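Local coordinates for protein disulfide isomerase (Pseudomonas aeruginosa, PDB 4N30), which probably acts as a DsbA-type thiol-disulfide oxidoreductase in the machinery that introduces disulfide bonds into proteins, at residues Trp56-Tyr61 against Pro84-Val89; Ala62-Pro67 against Ala127-Ser132; Arg103-Leu108 against Gly137-Gly142; Thr193-Lys198 against Ile212-Lys217. All coordinates share one frame; numbering follows the deposited sequence. Where two conformers were deposited one is given.

The four contacts run from one end of a DsbA-type thioredoxin fold to the other. Interaction 1 pairs two central strands, and the first of them leads directly into the loop of interaction 2, which carries C66 of the apparent CxxC active-site motif; the two centres are about 20 Å apart. Interactions 2 and 3, with centres about 9 Å apart, share helix 99-131 and the loop beyond it, and E65 OE2 joins them through a hydrogen bond of 2.9 Å from G138 N. At the far end interaction 4 lies about 12 Å, centre to centre, from interaction 1, and W56 CE2 packs 3.5 Å from I212 CG2. Interactions 3 and 4 have centres about 35 Å apart.

Interaction 1 of 4, residues Trp56-Tyr61 against Pro84-Val89; sequences WTINEY and PDVNLV
T57 holds its hydroxyl anti to the carbonyl carbon (chi1 -73°), while N87 swings its amide between its own backbone N and carbonyl carbon (chi1 68°); together these torsions bring T57 OG1 to 2.7 Å from N87 OD1. N191 OD1 is a second polar neighbour of the hydroxyl. N87 ND2 is held by D51 O and by a water that bonds weakly to T57 OG1. The backbones carrying this pair run parallel, from W56 N to D85 O at 3.0 Å through to E60 N and V89 O at 2.8 Å; between them I58 gives its N-H to N87 O at 173° and accepts from V89 N. These are the first and second strands of the beta-alpha-beta unit of the thioredoxin fold, connected by helix 67-81. L76 of that helix covers I58 and L88, while I212 of helix 205-216 packs on W56 and V86 of the same face, where W56 CE3 lies 4.1 Å from V86 CG2 and I58 CD1 3.7 Å from V86 CG1. On the other face T57 CG2 meets V89 CG2. L88 CD1 reaches E60 CB at 3.7 Å, beside a carboxylate whose OE2 bonds to T73 while OE1 is buried without a polar partner.

Interaction 2 of 4, residues Ala62-Pro67 against Ala127-Ser132; sequences ADLECP and AIFAQS
The ring of F129 takes the methyl CD2 of L64 on one face, 4.0 Å from the ring centroid and 13° off the normal, a CH-pi contact in which the two side chains cross at about a right angle. At the ring's edge, near its plane, lies D63 O, and L64 O comes to 3.5 Å from F129 CE1. The loop supplying these groups joins strand 56-62 to helix 67-81 in the thioredoxin fold and ends at C66, the N-cap residue and first cysteine of what is probably the redox CxxC motif; F129 itself also touches C69. Helix 99-131 thus packs its last turns against the approach to the likely active site. L64 CB rests 3.9 Å from I128 CG2. E65 bends its chain at chi2 (-62°) and turns its carboxylate to the helix end, where S132 OG donates to the syn lone pair of OE1 at 2.6 Å. The buried carboxylate is gripped again through OE2, by the backbone N of G136 and G138, while S132 OG also bonds to G134 N. A type I turn shapes the loop, with an Asx turn in which E65 N meets D63 OD1 at 2.8 Å on the anti side, 31° out of the carboxylate plane.

Interaction 3 of 4, residues Arg103-Leu108 against Gly137-Gly142; sequences RHQARL and GGLPGG
L108 and L139 meet tip to tip, CD1 to CD1 at 3.6 Å, and form the tight, buried side of a contact whose other side, at H104 and G142, is partly open to solvent. The arrangement belongs to the helical part that DsbA proteins insert into the thioredoxin fold: an early stretch of the long helix 99-131 meets the loop that follows that helix and leads to helix 151-160. A disulfide between C111 and C157 ties the same two helices together covalently, and L108 also touches L154 and A158 of the second.

Within the tight part, L139 lies across the methylene chain of Q105, its CD1 4.0 Å from Q105 CG. The extended Q105 side chain reaches toward G138 and L139. G138 adopts a positive phi, and E65 lies against this part of the loop.

The more open side relies on one directional bond instead of packing. With CG anti to its backbone N (chi1 173°), H104 extends its imidazole toward the loop, and NE2 donates to G142 O at 2.9 Å with an N-H...O angle of 162°. The acceptor lies at the ring's edge, in its plane, and the N-H is received on a lone pair of the carbonyl. L108 backs one ring face, its CG 4.0 Å above the plane. The loop presents this carbonyl by a turn of its own, in which G142 N bonds to L139 O at 2.8 Å.

Interaction 4 of 4, residues Thr193-Lys198 against Ile212-Lys217; sequences TGRSVK and IDWLAK
R195 lays its guanidinium over one face of the W214 indole, CZ 4.2 Å from the centroid of the six-membered ring, in a cation-pi contact with the two planes 40° apart. This surface contact sets the edge strand 196-200 of the thioredoxin sheet against helix 205-216, which follows it in the chain and packs back across it roughly antiparallel. Around the cation-pi pair, V197 CB sits 3.7 Å from W214 CZ3, S196 O lies at the indole edge, and V197 CG1 comes 3.9 Å from L215 CG. L215 CD2 touches the aliphatic stem of R195 at CG, 3.7 Å away, the two chains running alongside in opposite senses.

What reaches this far is an arginine chain extended from CG, itself anti to the backbone N (chi1 -169°), to NE. Its NH1 makes a weak bond of 2.9 Å to L215 O near the last turn of the helix, where carbonyl dipoles may favour a positive charge. One water links R195 NH2 to W214 O over the same indole face, and another joins L215 O to T193 OG1. That hydroxyl also fixes the start of the arginine: R195 N donates to T193 OG1 at 3.1 Å and 171°, closing an ST turn.

Interaction 1 of 4, residues Trp56-Tyr61 against Pro84-Val89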
# COMPACT_ATOMS: atom_id res chain seq x y z
N TRP A 56 1.95 15.65 4.53
CA TRP A 56 0.76 14.77 4.70
C TRP A 56 1.15 13.44 4.13
O TRP A 56 1.87 13.33 3.11
CB TRP A 56 -0.40 15.33 3.88
CG TRP A 56 -0.90 16.61 4.51
CD1 TRP A 56 -1.66 16.76 5.62
CD2 TRP A 56 -0.59 17.92 4.03
NE1 TRP A 56 -1.90 18.14 5.88
CE2 TRP A 56 -1.26 18.87 4.92
CE3 TRP A 56 0.12 18.44 2.93
CZ2 TRP A 56 -1.17 20.26 4.75
CZ3 TRP A 56 0.12 19.86 2.72
CH2 TRP A 56 -0.51 20.72 3.64
N THR A 57 0.64 12.39 4.75
CA THR A 57 0.87 11.00 4.27
C THR A 57 -0.51 10.40 3.96
O THR A 57 -1.40 10.37 4.84
CB THR A 57 1.45 10.19 5.35
OG1 THR A 57 2.83 10.59 5.53
CG2 THR A 57 1.50 8.62 4.99
N ILE A 58 -0.66 9.91 2.74
CA ILE A 58 -1.83 9.09 2.34
C ILE A 58 -1.53 7.63 2.63
O ILE A 58 -0.59 7.07 1.96
CB ILE A 58 -2.17 9.24 0.88
CG1 ILE A 58 -2.53 10.70 0.51
CG2 ILE A 58 -3.29 8.28 0.48
CD1 ILE A 58 -2.67 11.02 -0.98
N ASN A 59 -2.13 7.03 3.66
CA ASN A 59 -2.05 5.60 3.91
C ASN A 59 -3.08 4.88 3.09
O ASN A 59 -4.28 5.17 3.27
CB ASN A 59 -2.29 5.29 5.41
CG ASN A 59 -1.19 5.84 6.26
OD1 ASN A 59 -0.16 5.19 6.43
ND2 ASN A 59 -1.39 7.06 6.77
N GLU A 60 -2.64 4.10 2.12
CA GLU A 60 -3.58 3.45 1.18
C GLU A 60 -3.73 1.99 1.60
O GLU A 60 -2.79 1.20 1.42
CB GLU A 60 -3.04 3.54 -0.28
CG GLU A 60 -3.92 2.78 -1.27
CD GLU A 60 -3.30 2.54 -2.62
OE1 GLU A 60 -2.19 2.85 -2.88
OE2 GLU A 60 -4.05 1.89 -3.42
N TYR A 61 -4.81 1.65 2.24
CA TYR A 61 -5.12 0.28 2.60
C TYR A 61 -5.59 -0.43 1.36
O TYR A 61 -6.62 -0.08 0.75
CB TYR A 61 -6.20 0.21 3.70
CG TYR A 61 -5.64 0.64 5.03
CD1 TYR A 61 -5.19 -0.32 5.94
CD2 TYR A 61 -5.55 2.00 5.39
CE1 TYR A 61 -4.61 0.04 7.16
CE2 TYR A 61 -4.97 2.38 6.62
CZ TYR A 61 -4.57 1.37 7.47
OH TYR A 61 -3.95 1.72 8.68
N PRO A 84 4.49 17.20 -4.07
CA PRO A 84 5.64 16.82 -3.23
C PRO A 84 5.41 16.90 -1.72
O PRO A 84 6.07 16.17 -0.99
CB PRO A 84 6.78 17.74 -3.71
CG PRO A 84 6.41 18.07 -5.09
CD PRO A 84 4.92 18.07 -5.20
N ASP A 85 4.42 17.72 -1.35
CA ASP A 85 4.07 17.86 0.06
C ASP A 85 3.30 16.66 0.67
O ASP A 85 3.10 16.59 1.89
CB ASP A 85 3.28 19.16 0.31
CG ASP A 85 4.16 20.39 0.15
OD1 ASP A 85 5.24 20.38 0.79
OD2 ASP A 85 3.73 21.30 -0.58
N VAL A 86 2.96 15.70 -0.21
CA VAL A 86 2.17 14.51 0.19
C VAL A 86 2.93 13.27 -0.21
O VAL A 86 3.51 13.25 -1.33
CB VAL A 86 0.80 14.54 -0.51
CG1 VAL A 86 -0.08 13.39 0.03
CG2 VAL A 86 0.10 15.89 -0.30
N ASN A 87 3.00 12.31 0.69
CA ASN A 87 3.59 11.01 0.31
C ASN A 87 2.54 9.94 0.49
O ASN A 87 1.39 10.22 0.83
CB ASN A 87 4.93 10.79 1.06
CG ASN A 87 4.73 10.61 2.52
OD1 ASN A 87 3.70 10.24 3.04
ND2 ASN A 87 5.83 10.86 3.25
N LEU A 88 2.93 8.73 0.13
CA LEU A 88 2.00 7.58 0.04
C LEU A 88 2.62 6.41 0.74
O LEU A 88 3.81 6.09 0.50
CB LEU A 88 1.79 7.24 -1.49
CG LEU A 88 1.08 5.93 -1.77
CD1 LEU A 88 -0.39 5.97 -1.30
CD2 LEU A 88 1.03 5.71 -3.27
N VAL A 89 1.89 5.77 1.66
CA VAL A 89 2.34 4.55 2.29
C VAL A 89 1.40 3.44 2.04
O VAL A 89 0.15 3.62 2.27
CB VAL A 89 2.58 4.75 3.82
CG1 VAL A 89 2.93 3.43 4.46
CG2 VAL A 89 3.69 5.81 4.03
O HOH W 1 6.07 10.40 6.15

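Interaction 2 of 4, residues Ala62-Pro67 against Ala127-Ser132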
# COMPACT_ATOMS: atom_id res chain seq x y z
N ALA A 62 -4.87 -1.47 0.95
CA ALA A 62 -5.03 -2.03 -0.38
C ALA A 62 -4.72 -3.51 -0.46
O ALA A 62 -4.09 -4.11 0.43
CB ALA A 62 -4.15 -1.27 -1.37
N ASP A 63 -5.26 -4.10 -1.52
CA ASP A 63 -5.29 -5.58 -1.73
C ASP A 63 -4.89 -5.80 -3.20
O ASP A 63 -5.42 -5.14 -4.11
CB ASP A 63 -6.78 -5.98 -1.46
CG ASP A 63 -7.16 -7.37 -1.94
OD1 ASP A 63 -6.45 -8.05 -2.66
OD2 ASP A 63 -8.30 -7.78 -1.49
N LEU A 64 -3.87 -6.66 -3.40
CA LEU A 64 -3.26 -6.83 -4.71
C LEU A 64 -4.18 -7.65 -5.65
O LEU A 64 -3.85 -7.67 -6.86
CB LEU A 64 -1.90 -7.50 -4.51
CG LEU A 64 -0.87 -6.46 -4.02
CD1 LEU A 64 0.31 -7.15 -3.31
CD2 LEU A 64 -0.35 -5.56 -5.16
N GLU A 65 -5.26 -8.22 -5.18
CA GLU A 65 -6.33 -8.83 -5.98
C GLU A 65 -7.45 -7.88 -6.27
O GLU A 65 -8.38 -8.31 -7.00
CB GLU A 65 -6.82 -10.12 -5.29
CG GLU A 65 -5.79 -11.25 -5.28
CD GLU A 65 -5.46 -11.66 -6.69
OE1 GLU A 65 -4.49 -11.19 -7.24
OE2 GLU A 65 -6.24 -12.45 -7.27
N CYS A 66 -7.47 -6.70 -5.71
CA CYS A 66 -8.67 -5.83 -5.81
C CYS A 66 -8.59 -4.98 -7.05
O CYS A 66 -7.62 -4.29 -7.37
CB CYS A 66 -8.66 -4.94 -4.55
SG CYS A 66 -9.84 -3.55 -4.71
N PRO A 67 -9.67 -5.08 -7.87
CA PRO A 67 -9.65 -4.37 -9.17
C PRO A 67 -9.67 -2.88 -8.98
O PRO A 67 -9.23 -2.17 -9.92
CB PRO A 67 -10.96 -4.91 -9.85
CG PRO A 67 -11.84 -5.27 -8.72
CD PRO A 67 -10.92 -5.84 -7.63
N ALA A 127 4.15 -5.22 -10.79
CA ALA A 127 4.26 -6.51 -11.48
C ALA A 127 3.12 -7.43 -11.08
O ALA A 127 2.58 -8.16 -11.93
CB ALA A 127 5.61 -7.16 -11.11
N ILE A 128 2.74 -7.46 -9.81
CA ILE A 128 1.66 -8.33 -9.32
C ILE A 128 0.36 -7.85 -9.90
O ILE A 128 -0.47 -8.66 -10.41
CB ILE A 128 1.63 -8.44 -7.79
CG1 ILE A 128 2.86 -9.19 -7.35
CG2 ILE A 128 0.32 -9.13 -7.34
CD1 ILE A 128 3.06 -9.10 -5.83
N PHE A 129 0.13 -6.54 -9.93
CA PHE A 129 -1.14 -6.08 -10.54
C PHE A 129 -1.18 -6.44 -12.04
O PHE A 129 -2.26 -6.73 -12.55
CB PHE A 129 -1.28 -4.52 -10.39
CG PHE A 129 -1.88 -4.07 -9.09
CD1 PHE A 129 -3.02 -4.66 -8.57
CD2 PHE A 129 -1.34 -2.98 -8.42
CE1 PHE A 129 -3.59 -4.23 -7.37
CE2 PHE A 129 -1.91 -2.53 -7.22
CZ PHE A 129 -3.03 -3.19 -6.71
N ALA A 130 -0.05 -6.43 -12.71
CA ALA A 130 -0.04 -6.80 -14.16
C ALA A 130 -0.16 -8.27 -14.33
O ALA A 130 -0.83 -8.68 -15.29
CB ALA A 130 1.30 -6.35 -14.78
N GLN A 131 0.40 -9.10 -13.50
CA GLN A 131 0.52 -10.53 -13.75
C GLN A 131 -0.58 -11.36 -13.14
O GLN A 131 -0.81 -12.46 -13.64
CB GLN A 131 1.92 -11.00 -13.27
CG GLN A 131 3.05 -10.41 -14.14
CD GLN A 131 4.37 -10.82 -13.64
OE1 GLN A 131 4.56 -11.91 -13.12
NE2 GLN A 131 5.31 -9.90 -13.81
N SER A 132 -1.12 -10.94 -12.01
CA SER A 132 -2.22 -11.72 -11.40
C SER A 132 -3.48 -11.75 -12.26
O SER A 132 -3.82 -10.73 -12.89
CB SER A 132 -2.52 -11.15 -10.00
OG SER A 132 -3.57 -11.95 -9.50

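Interaction 3 of 4, residues Arg103-Leu108 against Gly137-Gly142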
# COMPACT_ATOMS: atom_id res chain seq x y z
N ARG A 103 -3.16 -12.76 0.18
CA ARG A 103 -2.18 -12.87 1.32
C ARG A 103 -0.77 -13.20 0.80
O ARG A 103 0.21 -12.60 1.26
CB ARG A 103 -2.66 -13.95 2.31
CG ARG A 103 -4.03 -13.64 2.86
CD ARG A 103 -4.46 -14.57 3.97
NE ARG A 103 -4.56 -15.97 3.55
CZ ARG A 103 -5.70 -16.62 3.29
NH1 ARG A 103 -6.91 -16.02 3.30
NH2 ARG A 103 -5.60 -17.93 3.01
N HIS A 104 -0.68 -14.19 -0.10
CA HIS A 104 0.64 -14.57 -0.61
C HIS A 104 1.24 -13.37 -1.35
O HIS A 104 2.46 -13.15 -1.22
CB HIS A 104 0.32 -15.66 -1.68
CG HIS A 104 1.52 -16.10 -2.47
ND1 HIS A 104 2.68 -16.56 -1.87
CD2 HIS A 104 1.69 -16.07 -3.81
CE1 HIS A 104 3.54 -16.86 -2.86
NE2 HIS A 104 2.96 -16.56 -4.05
N GLN A 105 0.44 -12.58 -2.09
CA GLN A 105 0.98 -11.45 -2.82
C GLN A 105 1.43 -10.35 -1.87
O GLN A 105 2.48 -9.69 -2.16
CB GLN A 105 -0.05 -10.99 -3.83
CG GLN A 105 -0.13 -12.04 -4.96
CD GLN A 105 -1.46 -11.95 -5.73
OE1 GLN A 105 -2.15 -10.87 -5.78
NE2 GLN A 105 -1.82 -13.02 -6.35
N ALA A 106 0.75 -10.13 -0.73
CA ALA A 106 1.22 -9.20 0.26
C ALA A 106 2.63 -9.62 0.76
O ALA A 106 3.51 -8.79 0.97
CB ALA A 106 0.20 -9.10 1.40
N ARG A 107 2.78 -10.91 1.00
CA ARG A 107 4.09 -11.38 1.46
C ARG A 107 5.13 -11.21 0.40
O ARG A 107 6.30 -10.85 0.74
CB ARG A 107 3.96 -12.83 1.91
CG ARG A 107 3.08 -13.12 3.14
CD ARG A 107 2.96 -14.58 3.52
NE ARG A 107 1.78 -14.82 4.28
CZ ARG A 107 0.68 -15.47 3.84
NH1 ARG A 107 0.68 -16.16 2.71
NH2 ARG A 107 -0.29 -15.61 4.73
N LEU A 108 4.86 -11.44 -0.85
CA LEU A 108 5.81 -11.27 -1.93
C LEU A 108 6.30 -9.83 -1.96
O LEU A 108 7.53 -9.59 -2.07
CB LEU A 108 5.23 -11.60 -3.30
CG LEU A 108 5.04 -13.06 -3.53
CD1 LEU A 108 4.30 -13.24 -4.85
CD2 LEU A 108 6.36 -13.79 -3.54
N GLY A 137 -8.00 -15.01 -8.28
CA GLY A 137 -7.31 -15.96 -9.19
C GLY A 137 -5.82 -15.98 -9.00
O GLY A 137 -5.17 -17.05 -9.20
N GLY A 138 -5.19 -14.87 -8.58
CA GLY A 138 -3.77 -14.90 -8.22
C GLY A 138 -2.84 -15.01 -9.42
O GLY A 138 -3.20 -15.03 -10.63
N LEU A 139 -1.55 -15.09 -9.07
CA LEU A 139 -0.47 -15.27 -10.06
C LEU A 139 -0.54 -16.71 -10.57
O LEU A 139 -0.78 -17.66 -9.79
CB LEU A 139 0.87 -15.04 -9.38
CG LEU A 139 1.08 -13.62 -8.85
CD1 LEU A 139 2.22 -13.55 -7.83
CD2 LEU A 139 1.39 -12.72 -10.02
N PRO A 140 -0.22 -16.98 -11.80
CA PRO A 140 -0.15 -18.37 -12.30
C PRO A 140 0.88 -19.15 -11.52
O PRO A 140 2.03 -18.73 -11.35
CB PRO A 140 0.33 -18.14 -13.74
CG PRO A 140 -0.31 -16.86 -14.14
CD PRO A 140 0.04 -16.01 -12.86
N GLY A 141 0.49 -20.29 -10.95
CA GLY A 141 1.36 -21.10 -10.14
C GLY A 141 1.81 -20.39 -8.86
O GLY A 141 2.83 -20.75 -8.24
N GLY A 142 1.19 -19.27 -8.51
CA GLY A 142 1.69 -18.46 -7.39
C GLY A 142 3.02 -17.75 -7.70
O GLY A 142 3.67 -17.16 -6.77

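Interaction 4 of 4, residues Thr193-Lys198 against Ile212-Lys217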
# COMPACT_ATOMS: atom_id res chain seq x y z
N THR A 193 0.58 17.71 12.80
CA THR A 193 -0.41 17.86 13.91
C THR A 193 -0.85 16.52 14.46
O THR A 193 -1.47 16.49 15.54
CB THR A 193 -1.68 18.60 13.42
OG1 THR A 193 -2.35 17.68 12.50
CG2 THR A 193 -1.40 19.85 12.73
N GLY A 194 -0.63 15.44 13.72
CA GLY A 194 -1.15 14.18 14.12
C GLY A 194 -2.60 13.88 13.72
O GLY A 194 -3.03 12.74 13.93
N ARG A 195 -3.34 14.86 13.19
CA ARG A 195 -4.73 14.63 12.87
C ARG A 195 -4.78 13.74 11.60
O ARG A 195 -3.93 13.84 10.68
CB ARG A 195 -5.31 16.01 12.58
CG ARG A 195 -6.81 16.08 12.47
CD ARG A 195 -7.29 17.48 12.22
NE ARG A 195 -8.71 17.56 12.32
CZ ARG A 195 -9.32 18.68 12.01
NH1 ARG A 195 -8.66 19.80 11.65
NH2 ARG A 195 -10.66 18.71 12.22
N SER A 196 -5.86 12.96 11.51
CA SER A 196 -6.08 12.13 10.30
C SER A 196 -7.52 12.08 9.92
O SER A 196 -8.39 12.46 10.69
CB SER A 196 -5.56 10.73 10.52
OG SER A 196 -6.32 10.03 11.49
N VAL A 197 -7.76 11.70 8.67
CA VAL A 197 -9.11 11.54 8.18
C VAL A 197 -9.17 10.32 7.27
O VAL A 197 -8.26 10.06 6.47
CB VAL A 197 -9.56 12.82 7.46
CG1 VAL A 197 -8.74 13.17 6.21
CG2 VAL A 197 -11.00 12.74 6.99
N LYS A 198 -10.27 9.59 7.32
CA LYS A 198 -10.44 8.36 6.53
C LYS A 198 -11.36 8.67 5.36
O LYS A 198 -12.45 9.36 5.48
CB LYS A 198 -11.02 7.31 7.45
CG LYS A 198 -11.17 6.01 6.70
CD LYS A 198 -12.10 4.99 7.33
CE LYS A 198 -11.84 4.70 8.78
NZ LYS A 198 -13.09 4.20 9.53
N ILE A 212 -7.56 17.22 2.70
CA ILE A 212 -6.38 17.89 3.33
C ILE A 212 -6.85 19.27 3.88
O ILE A 212 -6.41 19.70 4.94
CB ILE A 212 -5.23 17.96 2.31
CG1 ILE A 212 -4.68 16.53 2.13
CG2 ILE A 212 -4.12 18.90 2.84
CD1 ILE A 212 -3.73 16.46 0.95
N ASP A 213 -7.74 19.96 3.16
CA ASP A 213 -8.31 21.21 3.62
C ASP A 213 -9.04 20.98 4.94
O ASP A 213 -8.96 21.80 5.86
CB ASP A 213 -9.19 21.76 2.52
CG ASP A 213 -9.88 23.00 2.88
OD1 ASP A 213 -9.40 24.08 2.57
OD2 ASP A 213 -11.04 22.93 3.40
N TRP A 214 -9.79 19.87 5.03
CA TRP A 214 -10.45 19.58 6.31
C TRP A 214 -9.45 19.37 7.46
O TRP A 214 -9.66 19.86 8.58
CB TRP A 214 -11.33 18.34 6.10
CG TRP A 214 -12.10 17.93 7.34
CD1 TRP A 214 -13.45 18.27 7.60
CD2 TRP A 214 -11.70 17.04 8.38
NE1 TRP A 214 -13.86 17.66 8.79
CE2 TRP A 214 -12.81 16.94 9.30
CE3 TRP A 214 -10.51 16.37 8.66
CZ2 TRP A 214 -12.80 16.11 10.43
CZ3 TRP A 214 -10.48 15.53 9.85
CH2 TRP A 214 -11.60 15.42 10.68
N LEU A 215 -8.31 18.74 7.15
CA LEU A 215 -7.29 18.56 8.18
C LEU A 215 -6.66 19.91 8.60
O LEU A 215 -6.38 20.09 9.81
CB LEU A 215 -6.21 17.63 7.65
CG LEU A 215 -6.56 16.16 7.49
CD1 LEU A 215 -5.40 15.47 6.73
CD2 LEU A 215 -6.77 15.49 8.83
N ALA A 216 -6.39 20.78 7.63
CA ALA A 216 -5.34 21.74 7.83
C ALA A 216 -5.50 23.05 7.04
O ALA A 216 -4.48 23.81 6.99
CB ALA A 216 -3.99 21.07 7.36
N LYS A 217 -6.70 23.48 6.74
CA LYS A 217 -6.85 24.71 5.84
C LYS A 217 -6.21 25.92 6.55
O LYS A 217 -5.77 26.86 5.89
CB LYS A 217 -8.32 24.97 5.54
CG LYS A 217 -9.14 25.34 6.75
CD LYS A 217 -10.62 25.49 6.41
CE LYS A 217 -11.39 24.26 6.25
NZ LYS A 217 -11.36 23.26 7.33
O HOH W 2 -3.98 18.79 10.63
O HOH W 3 -12.03 20.30 10.12